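Local coordinates for protein putative Transcriptional Regulator (Rhodococcus sp., PDB 2IA2) that is a putative IclR-family transcriptional regulator, probably binding DNA through a winged helix-turn-helix domain and a small-molecule effector through its C-terminal domain, at residues R28-R33 with S40-A45; Y65-G70 with W74-V79; P93-P98 with T254-D259; V113-G118 with V122-V127. All blocks are in the same frame, centred on the assembly; numbering follows the deposited sequence.

Contact 1: residues R28-R33 with S40-A45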
# COMPACT_ATOMS: atom_id res chain seq x y z
N ARG A 28 -13.99 -0.88 -11.86
CA ARG A 28 -12.66 -0.48 -12.38
C ARG A 28 -12.71 0.60 -13.48
O ARG A 28 -11.68 1.23 -13.79
CB ARG A 28 -11.90 -1.70 -13.00
CG ARG A 28 -11.55 -2.82 -12.05
CD ARG A 28 -10.27 -2.67 -11.35
NE ARG A 28 -9.10 -2.33 -12.19
CZ ARG A 28 -8.15 -3.19 -12.54
NH1 ARG A 28 -8.23 -4.46 -12.18
NH2 ARG A 28 -7.10 -2.77 -13.25
N CYS A 29 -13.86 0.80 -14.10
CA CYS A 29 -13.93 1.76 -15.21
C CYS A 29 -13.92 3.23 -14.76
O CYS A 29 -13.75 4.11 -15.59
CB CYS A 29 -15.08 1.43 -16.21
SG CYS A 29 -16.65 2.17 -15.69
N PHE A 30 -14.05 3.50 -13.46
CA PHE A 30 -13.80 4.84 -12.88
C PHE A 30 -12.32 5.13 -12.58
O PHE A 30 -11.57 4.28 -12.09
CB PHE A 30 -14.71 5.05 -11.64
CG PHE A 30 -16.17 4.77 -11.95
CD1 PHE A 30 -16.68 3.51 -11.79
CD2 PHE A 30 -17.01 5.77 -12.46
CE1 PHE A 30 -18.02 3.19 -12.13
CE2 PHE A 30 -18.39 5.48 -12.79
CZ PHE A 30 -18.88 4.21 -12.60
N ASP A 31 -11.88 6.32 -12.91
CA ASP A 31 -10.51 6.68 -12.63
C ASP A 31 -10.34 8.18 -12.72
O ASP A 31 -11.34 8.94 -12.73
CB ASP A 31 -9.56 5.96 -13.57
CG ASP A 31 -9.93 6.17 -15.03
OD1 ASP A 31 -10.54 7.23 -15.38
OD2 ASP A 31 -9.62 5.29 -15.84
N HIS A 32 -9.08 8.60 -12.81
CA HIS A 32 -8.79 10.02 -12.78
C HIS A 32 -9.44 10.78 -13.96
O HIS A 32 -9.97 11.89 -13.81
CB HIS A 32 -7.27 10.27 -12.75
CG HIS A 32 -6.91 11.70 -12.96
ND1 HIS A 32 -6.98 12.64 -11.94
CD2 HIS A 32 -6.52 12.38 -14.07
CE1 HIS A 32 -6.63 13.82 -12.41
NE2 HIS A 32 -6.33 13.69 -13.70
N ARG A 33 -9.39 10.16 -15.13
CA ARG A 33 -9.88 10.81 -16.33
C ARG A 33 -11.39 10.63 -16.40
O ARG A 33 -12.08 11.32 -17.17
CB ARG A 33 -9.16 10.24 -17.60
CG ARG A 33 -7.63 10.66 -17.75
N SER A 40 -24.42 4.90 -20.90
CA SER A 40 -23.84 4.53 -22.20
C SER A 40 -22.31 4.50 -22.10
O SER A 40 -21.64 3.64 -22.72
CB SER A 40 -24.26 5.52 -23.30
OG SER A 40 -25.66 5.44 -23.51
N ASP A 41 -21.75 5.43 -21.34
CA ASP A 41 -20.31 5.52 -21.22
C ASP A 41 -19.73 4.37 -20.39
O ASP A 41 -18.65 3.89 -20.69
CB ASP A 41 -19.89 6.88 -20.65
CG ASP A 41 -18.38 7.16 -20.81
OD1 ASP A 41 -17.83 7.03 -21.95
OD2 ASP A 41 -17.75 7.56 -19.78
N VAL A 42 -20.44 3.93 -19.37
CA VAL A 42 -20.03 2.75 -18.63
C VAL A 42 -20.13 1.51 -19.54
O VAL A 42 -19.25 0.65 -19.49
CB VAL A 42 -20.93 2.51 -17.38
CG1 VAL A 42 -20.75 1.12 -16.83
CG2 VAL A 42 -20.66 3.53 -16.31
N ALA A 43 -21.22 1.41 -20.33
CA ALA A 43 -21.37 0.30 -21.31
C ALA A 43 -20.17 0.27 -22.25
O ALA A 43 -19.51 -0.78 -22.44
CB ALA A 43 -22.70 0.45 -22.13
N ARG A 44 -19.88 1.41 -22.86
CA ARG A 44 -18.74 1.54 -23.77
C ARG A 44 -17.41 1.15 -23.14
O ARG A 44 -16.60 0.50 -23.76
CB ARG A 44 -18.62 2.98 -24.24
CG ARG A 44 -17.72 3.19 -25.49
CD ARG A 44 -17.33 4.67 -25.61
NE ARG A 44 -16.70 4.99 -26.90
CZ ARG A 44 -16.35 6.24 -27.29
NH1 ARG A 44 -16.56 7.29 -26.48
NH2 ARG A 44 -15.78 6.46 -28.49
N ALA A 45 -17.18 1.57 -21.91
CA ALA A 45 -15.90 1.33 -21.23
C ALA A 45 -15.68 -0.14 -20.83
O ALA A 45 -14.52 -0.56 -20.62
CB ALA A 45 -15.82 2.20 -20.00
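The backbone O of Cys-29 is held by a hydrogen bond from Arg-37 NH2. Arg-37 NH1 makes a salt bridge to Asp-41 OD2, so one guanidinium ties the loop 28-33 to the helix 40-45 from outside both. Between the two segments themselves the contact is wholly apolar. Cys-29 points its side chain at the helix, and its CB lies 3.9 Å from Ala-45 CB. Its SG sits between the backbone N and the carbonyl carbon (chi1 87°). From there SG lies near Val-42, with CG2 4.3 Å away, and over one face of the Phe-30 ring, displaced toward the rim. The ring reaches the same methyl from another direction: Phe-30 CZ is 4.2 Å from Val-42 CG2, at a slant that is neither face-on nor edge-on. Val-42 CG2 is thus shared by sulfur and ring. Val-42 also packs on Leu-57 of helix 50-63, the next helix of the helix-turn-helix unit, and Phe-30 touches Ser-89 of the second subunit. The contact therefore seats the first helix of the helix-turn-helix against the loop after helix 18-28. With no hydrogen bond directly across, the two segments meet by apolar packing, buried at Cys-29, Phe-30 and Val-42, with Ala-45 at the exposed margin, and Arg-37 adds directional bonds to both.

Contact 2: residues Y65-G70 with W74-V79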
# COMPACT_ATOMS: atom_id res chain seq x y z
N TYR A 65 -21.99 0.66 -3.22
CA TYR A 65 -20.68 0.83 -3.84
C TYR A 65 -20.71 1.93 -4.90
O TYR A 65 -19.66 2.54 -5.21
CB TYR A 65 -20.21 -0.46 -4.49
CG TYR A 65 -19.82 -1.52 -3.48
CD1 TYR A 65 -20.59 -2.64 -3.28
CD2 TYR A 65 -18.66 -1.40 -2.73
CE1 TYR A 65 -20.23 -3.64 -2.35
CE2 TYR A 65 -18.29 -2.38 -1.79
CZ TYR A 65 -19.07 -3.49 -1.60
OH TYR A 65 -18.70 -4.43 -0.65
N VAL A 66 -21.90 2.18 -5.44
CA VAL A 66 -22.03 3.17 -6.51
C VAL A 66 -23.13 4.08 -6.07
O VAL A 66 -24.04 3.63 -5.40
CB VAL A 66 -22.34 2.51 -7.90
CG1 VAL A 66 -22.80 3.51 -8.92
CG2 VAL A 66 -21.11 1.76 -8.48
N ALA A 67 -23.02 5.36 -6.43
CA ALA A 67 -24.12 6.30 -6.25
C ALA A 67 -24.52 6.90 -7.60
O ALA A 67 -23.74 6.85 -8.58
CB ALA A 67 -23.75 7.39 -5.26
N THR A 68 -25.73 7.43 -7.67
CA THR A 68 -26.27 7.98 -8.91
C THR A 68 -27.21 9.16 -8.66
O THR A 68 -27.79 9.26 -7.58
CB THR A 68 -26.96 6.88 -9.80
OG1 THR A 68 -27.32 7.42 -11.09
CG2 THR A 68 -28.21 6.25 -9.11
N ASP A 69 -27.32 10.04 -9.65
CA ASP A 69 -28.32 11.12 -9.66
C ASP A 69 -29.38 10.91 -10.74
O ASP A 69 -30.11 11.83 -11.06
CB ASP A 69 -27.65 12.50 -9.84
CG ASP A 69 -26.96 12.68 -11.22
OD1 ASP A 69 -27.10 11.87 -12.14
OD2 ASP A 69 -26.22 13.66 -11.37
N GLY A 70 -29.47 9.72 -11.30
CA GLY A 70 -30.34 9.48 -12.43
C GLY A 70 -29.68 9.49 -13.81
O GLY A 70 -30.20 8.87 -14.74
N TRP A 74 -21.17 7.17 -10.02
CA TRP A 74 -19.81 7.30 -9.53
C TRP A 74 -19.63 6.37 -8.32
O TRP A 74 -20.59 5.83 -7.80
CB TRP A 74 -19.50 8.76 -9.13
CG TRP A 74 -20.45 9.29 -8.11
CD1 TRP A 74 -20.29 9.27 -6.74
CD2 TRP A 74 -21.74 9.90 -8.35
NE1 TRP A 74 -21.38 9.83 -6.13
CE2 TRP A 74 -22.28 10.23 -7.07
CE3 TRP A 74 -22.50 10.20 -9.51
CZ2 TRP A 74 -23.55 10.86 -6.91
CZ3 TRP A 74 -23.74 10.82 -9.35
CH2 TRP A 74 -24.25 11.15 -8.06
N LEU A 75 -18.39 6.21 -7.88
CA LEU A 75 -18.13 5.30 -6.78
C LEU A 75 -18.26 6.00 -5.44
O LEU A 75 -18.12 7.20 -5.35
CB LEU A 75 -16.74 4.67 -6.86
CG LEU A 75 -16.53 3.83 -8.13
CD1 LEU A 75 -15.06 3.43 -8.23
CD2 LEU A 75 -17.46 2.61 -8.10
N THR A 76 -18.50 5.21 -4.40
CA THR A 76 -18.61 5.70 -3.05
C THR A 76 -17.43 5.12 -2.28
O THR A 76 -16.78 4.19 -2.78
CB THR A 76 -19.88 5.15 -2.35
OG1 THR A 76 -19.66 3.78 -2.03
CG2 THR A 76 -21.17 5.32 -3.18
N PRO A 77 -17.11 5.66 -1.08
CA PRO A 77 -16.03 5.12 -0.23
C PRO A 77 -16.22 3.71 0.27
O PRO A 77 -15.31 3.15 0.86
CB PRO A 77 -15.99 6.08 0.99
CG PRO A 77 -17.33 6.83 0.94
CD PRO A 77 -17.74 6.87 -0.50
N ARG A 78 -17.38 3.09 0.03
CA ARG A 78 -17.54 1.70 0.46
C ARG A 78 -16.61 0.78 -0.29
O ARG A 78 -16.22 -0.29 0.20
CB ARG A 78 -18.99 1.25 0.33
CG ARG A 78 -19.25 -0.21 0.89
CD ARG A 78 -20.74 -0.60 0.83
NE ARG A 78 -21.48 0.43 1.52
CZ ARG A 78 -22.21 0.30 2.64
NH1 ARG A 78 -22.37 -0.87 3.25
NH2 ARG A 78 -22.80 1.38 3.14
N VAL A 79 -16.21 1.20 -1.50
CA VAL A 79 -15.27 0.42 -2.29
C VAL A 79 -13.95 0.18 -1.57
O VAL A 79 -13.33 -0.84 -1.76
CB VAL A 79 -15.04 1.13 -3.70
CG1 VAL A 79 -14.27 0.23 -4.65
CG2 VAL A 79 -16.43 1.51 -4.27
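The wing of the winged helix-turn-helix domain is an antiparallel hairpin, in which Val-66 faces Leu-75 and Ala-67 faces Trp-74. Ala-67 and Trp-74 form the hydrogen-bonded pair: Ala-67 N to Trp-74 O is 2.8 Å, and Trp-74 N to Ala-67 O is 3.0 Å. Thr-76 N adds a bond to Tyr-65 O, 3.0 Å long, coming from above the carbonyl plane. Trp-74 has CG between its backbone N and carbonyl carbon (chi1 57°), which lays the indole over the facing strand. NE1 lies 3.5 Å from Ala-67 CB, and CH2 lies 3.6 Å from Thr-68 C. Arg-36 makes a cation-pi contact with the same ring. A serine in place of Trp-74 would probably uncover the Ala-67 and Thr-68 backbone and leave Arg-36 without its aromatic partner. On the sheet face of Val-66 and Leu-75, which is turned to the helices of the domain, Val-66 CG2 meets Leu-75 CD2 at 3.8 Å. Past the strand, Thr-76 OG1 accepts from Arg-78 N in an ST turn and also bonds Gly-64 O. Arg-78 then lays its CD over one face of the Tyr-65 ring, a CH-pi contact 4.1 Å from the centroid.

Contact 3: residues P93-P98 with T254-D259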
# COMPACT_ATOMS: atom_id res chain seq x y z
N PRO A 93 8.89 -7.80 2.17
CA PRO A 93 8.94 -9.27 2.16
C PRO A 93 7.58 -9.95 1.87
O PRO A 93 7.55 -10.98 1.21
CB PRO A 93 9.38 -9.61 3.61
CG PRO A 93 10.10 -8.40 4.07
CD PRO A 93 9.42 -7.24 3.43
N GLU A 94 6.49 -9.40 2.38
CA GLU A 94 5.16 -9.97 2.16
C GLU A 94 4.76 -9.80 0.67
O GLU A 94 4.09 -10.65 0.12
CB GLU A 94 4.12 -9.26 3.03
CG GLU A 94 4.32 -9.52 4.51
CD GLU A 94 3.47 -8.59 5.42
OE1 GLU A 94 3.21 -7.41 5.11
OE2 GLU A 94 3.15 -9.04 6.51
N VAL A 95 5.17 -8.70 0.04
CA VAL A 95 4.89 -8.51 -1.38
C VAL A 95 5.70 -9.53 -2.22
O VAL A 95 5.15 -10.23 -3.10
CB VAL A 95 5.16 -7.07 -1.83
CG1 VAL A 95 5.20 -6.98 -3.38
CG2 VAL A 95 4.10 -6.05 -1.21
N ALA A 96 6.98 -9.66 -1.90
CA ALA A 96 7.92 -10.58 -2.56
C ALA A 96 7.61 -12.06 -2.40
O ALA A 96 7.72 -12.78 -3.36
CB ALA A 96 9.32 -10.29 -2.10
N GLN A 97 7.23 -12.51 -1.20
CA GLN A 97 7.01 -13.95 -0.94
C GLN A 97 6.27 -14.77 -2.02
O GLN A 97 6.82 -15.74 -2.51
CB GLN A 97 6.46 -14.22 0.48
CG GLN A 97 6.72 -15.65 1.01
CD GLN A 97 8.22 -15.97 1.15
OE1 GLN A 97 9.02 -15.11 1.52
NE2 GLN A 97 8.58 -17.19 0.89
N PRO A 98 5.01 -14.41 -2.38
CA PRO A 98 4.33 -15.27 -3.35
C PRO A 98 5.08 -15.34 -4.70
O PRO A 98 5.00 -16.34 -5.39
CB PRO A 98 2.94 -14.64 -3.52
CG PRO A 98 2.91 -13.42 -2.69
CD PRO A 98 4.19 -13.27 -1.92
N THR A 254 10.28 -7.88 -12.07
CA THR A 254 9.29 -6.93 -12.55
C THR A 254 7.88 -7.14 -11.90
O THR A 254 7.18 -6.19 -11.52
CB THR A 254 9.24 -6.92 -14.11
OG1 THR A 254 8.65 -8.13 -14.59
CG2 THR A 254 10.60 -6.85 -14.71
N ASP A 255 7.48 -8.39 -11.75
CA ASP A 255 6.26 -8.69 -10.99
C ASP A 255 6.27 -8.13 -9.57
O ASP A 255 5.25 -7.67 -9.09
CB ASP A 255 6.05 -10.21 -10.86
CG ASP A 255 5.78 -10.89 -12.19
OD1 ASP A 255 5.47 -10.19 -13.18
OD2 ASP A 255 5.84 -12.13 -12.23
N ILE A 256 7.41 -8.25 -8.88
CA ILE A 256 7.54 -7.76 -7.50
C ILE A 256 7.49 -6.20 -7.49
O ILE A 256 6.74 -5.60 -6.70
CB ILE A 256 8.86 -8.30 -6.79
CG1 ILE A 256 8.75 -9.81 -6.55
CG2 ILE A 256 9.11 -7.61 -5.42
CD1 ILE A 256 10.03 -10.48 -5.98
N GLU A 257 8.23 -5.59 -8.41
CA GLU A 257 8.18 -4.12 -8.62
C GLU A 257 6.78 -3.59 -8.79
O GLU A 257 6.43 -2.58 -8.22
CB GLU A 257 8.92 -3.73 -9.90
CG GLU A 257 10.37 -3.75 -9.67
CD GLU A 257 11.17 -3.30 -10.90
OE1 GLU A 257 10.60 -3.23 -12.01
OE2 GLU A 257 12.37 -3.03 -10.74
N GLN A 258 6.01 -4.27 -9.63
CA GLN A 258 4.71 -3.77 -10.01
C GLN A 258 3.80 -3.85 -8.79
O GLN A 258 3.06 -2.93 -8.54
CB GLN A 258 4.10 -4.59 -11.13
CG GLN A 258 4.79 -4.39 -12.44
CD GLN A 258 4.04 -5.02 -13.58
OE1 GLN A 258 2.95 -5.60 -13.40
NE2 GLN A 258 4.60 -4.89 -14.77
N ASP A 259 3.88 -4.95 -8.04
CA ASP A 259 3.05 -5.10 -6.82
C ASP A 259 3.45 -4.09 -5.76
O ASP A 259 2.63 -3.58 -4.99
CB ASP A 259 3.16 -6.55 -6.25
CG ASP A 259 2.15 -7.52 -6.90
OD1 ASP A 259 1.33 -7.05 -7.73
OD2 ASP A 259 2.13 -8.70 -6.53
O HOH W 1 2.44 -9.73 -3.88
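Ile-256 divides at CB into two branches. The short one, CG2, only approaches Val-95, with CG1 of that valine 4.5 Å off; the long branch does the touching. It starts at CG1, 4.1 Å from Ala-96 CA. It runs on extended (chi2 174°) to CD1, which ends 3.9 Å from Ala-96 CB. The small alanine thus receives the tip of the isoleucine. One turn on from Ile-256, Asp-259 brings its CB to 3.5 Å from Val-95 CG1, the closest approach between the two segments. Helices 92-107 and 246-264 are the first and last long helices of the C-terminal domain, which in this family probably binds an effector and belongs to the GAF clan. They run roughly antiparallel, at 142°, with the segment axes 9.3 Å apart, and both pack against its sheet: Ile-256 also touches Ile-216 of strand 209-217, while Gln-97 touches Ala-125 of strand 120-127. No direct hydrogen bond joins the two segments, but a water does so indirectly. It donates to Val-95 O at 2.9 Å and to Asp-259 OD2, also at 2.9 Å. The same carboxylate oxygen is hydrogen-bonded to His-99 NE2, which further fixes the group. Asp-259 also packs on Pro-77 of the second subunit.

Contact 4: residues V113-G118 with V122-V127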
# COMPACT_ATOMS: atom_id res chain seq x y z
N VAL A 113 15.19 -12.44 -1.51
CA VAL A 113 15.20 -10.99 -1.73
C VAL A 113 16.06 -10.40 -0.63
O VAL A 113 15.96 -10.83 0.51
CB VAL A 113 13.75 -10.39 -1.76
CG1 VAL A 113 13.76 -8.85 -1.60
CG2 VAL A 113 13.04 -10.75 -3.05
N SER A 114 16.88 -9.40 -0.95
CA SER A 114 17.65 -8.71 0.11
C SER A 114 17.62 -7.22 -0.08
O SER A 114 17.21 -6.70 -1.14
CB SER A 114 19.12 -9.17 0.12
OG SER A 114 19.71 -8.84 -1.14
N ILE A 115 18.04 -6.51 0.97
CA ILE A 115 18.17 -5.08 0.90
C ILE A 115 19.56 -4.73 1.38
O ILE A 115 20.23 -5.58 1.96
CB ILE A 115 17.08 -4.38 1.78
CG1 ILE A 115 17.27 -4.79 3.25
CG2 ILE A 115 15.68 -4.69 1.20
CD1 ILE A 115 16.47 -4.01 4.21
N LEU A 116 19.99 -3.49 1.15
CA LEU A 116 21.34 -3.07 1.51
C LEU A 116 21.37 -2.43 2.89
O LEU A 116 20.50 -1.62 3.23
CB LEU A 116 21.90 -2.10 0.47
CG LEU A 116 23.39 -1.78 0.56
CD1 LEU A 116 24.22 -3.02 0.26
CD2 LEU A 116 23.76 -0.64 -0.38
N ASP A 117 22.37 -2.79 3.69
CA ASP A 117 22.60 -2.13 4.97
C ASP A 117 24.08 -1.78 5.15
O ASP A 117 24.88 -2.63 5.55
CB ASP A 117 22.13 -3.02 6.12
CG ASP A 117 22.13 -2.30 7.46
OD1 ASP A 117 22.56 -1.13 7.50
OD2 ASP A 117 21.71 -2.91 8.46
N GLY A 118 24.42 -0.53 4.85
CA GLY A 118 25.81 -0.15 4.65
C GLY A 118 26.54 -1.11 3.72
O GLY A 118 26.25 -1.16 2.52
N VAL A 122 21.23 -7.75 3.54
CA VAL A 122 20.48 -8.43 4.62
C VAL A 122 19.37 -9.18 3.93
O VAL A 122 18.60 -8.59 3.15
CB VAL A 122 19.76 -7.47 5.63
CG1 VAL A 122 19.13 -8.28 6.80
CG2 VAL A 122 20.70 -6.46 6.20
N TYR A 123 19.28 -10.48 4.18
CA TYR A 123 18.20 -11.28 3.60
C TYR A 123 16.88 -10.94 4.25
O TYR A 123 16.76 -11.03 5.47
CB TYR A 123 18.47 -12.76 3.80
CG TYR A 123 19.44 -13.30 2.77
CD1 TYR A 123 20.79 -12.92 2.80
CD2 TYR A 123 19.00 -14.14 1.75
CE1 TYR A 123 21.71 -13.40 1.84
CE2 TYR A 123 19.91 -14.66 0.79
CZ TYR A 123 21.25 -14.26 0.86
OH TYR A 123 22.11 -14.72 -0.09
N VAL A 124 15.87 -10.68 3.44
CA VAL A 124 14.55 -10.34 3.98
C VAL A 124 13.43 -11.31 3.58
O VAL A 124 12.40 -11.30 4.20
CB VAL A 124 14.12 -8.84 3.71
CG1 VAL A 124 15.01 -7.83 4.49
CG2 VAL A 124 14.05 -8.52 2.22
N ALA A 125 13.64 -12.15 2.56
CA ALA A 125 12.63 -13.16 2.16
C ALA A 125 13.43 -14.25 1.44
O ALA A 125 14.45 -13.94 0.84
CB ALA A 125 11.55 -12.53 1.20
N ARG A 126 12.98 -15.49 1.53
CA ARG A 126 13.64 -16.56 0.83
C ARG A 126 12.69 -17.71 0.65
O ARG A 126 11.77 -17.86 1.43
CB ARG A 126 14.91 -17.03 1.57
CG ARG A 126 14.63 -17.73 2.88
CD ARG A 126 15.59 -18.88 2.87
NE ARG A 126 15.60 -19.84 3.97
CZ ARG A 126 16.39 -20.91 3.97
NH1 ARG A 126 17.19 -21.14 2.92
NH2 ARG A 126 16.39 -21.77 4.98
N VAL A 127 12.91 -18.50 -0.40
CA VAL A 127 12.24 -19.80 -0.55
C VAL A 127 13.37 -20.83 -0.79
O VAL A 127 14.09 -20.70 -1.77
CB VAL A 127 11.28 -19.78 -1.75
CG1 VAL A 127 10.79 -21.20 -2.06
CG2 VAL A 127 10.09 -18.83 -1.49
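The flat carbonyl group of Val-113 takes two N-H donors from the facing strand. Val-124 N lies in the carbonyl plane, 2.9 Å from Val-113 O, and the bond is nearly straight at 170°. Ala-125 N adds a weak second bond of 3.4 Å to Val-113 O. The carbonyl of Ala-125 is used differently: Val-113 N, 2.9 Å from Ala-125 O, stands well above its plane. Further along, Ile-115 and Val-122 exchange a pair of backbone bonds, with Val-122 N 2.9 Å from Ile-115 O. Ser-114 CB lies close beside the Val-122 carbonyl. The serine and Tyr-123 share the sheet face covered by helix 149-156, where both touch Met-150. Val-124 carries much of the side-chain contact. Its CG1 is anti to the carbonyl carbon (chi1 -67°) and meets Ile-115 CG1 at 4.0 Å, while its CG2 meets Val-113 CG1 at 3.8 Å. Its two methyls thus reach one neighbour each across the strands. Cutting this side chain back to an alanine would probably remove both methyl contacts and open a gap beside Val-113 and Ile-115. Near the turn of the hairpin Asp-117 CB touches Val-122 CG2, and the Asp-117 carboxylate makes a salt bridge to Arg-142. Two residues, Val-124 and Ala-125, opposite the single Val-113 make a classic beta bulge, here in the hairpin of strands 110-117 and 120-127 in the antiparallel sheet of the GAF-like domain.

From the N terminus, contact 1 closes a short loop that carries strand 37-38 and brings helix 39-46 back to the end of helix 18-28. Contact 2 follows it in series and closes the wing hairpin. The two meet where Phe-30 packs on Leu-75, and both touch the second subunit. The chain then enters the C-terminal domain. Contact 3 joins helices 92-107 and 246-264 and spans most of that domain. Contact 4, a tight hairpin, falls within this span, and Gln-97 NE2 probably bonds Arg-126 O between them. No contacts cross. Contacts 1 and 4, in different domains, have centres about 41 Å apart.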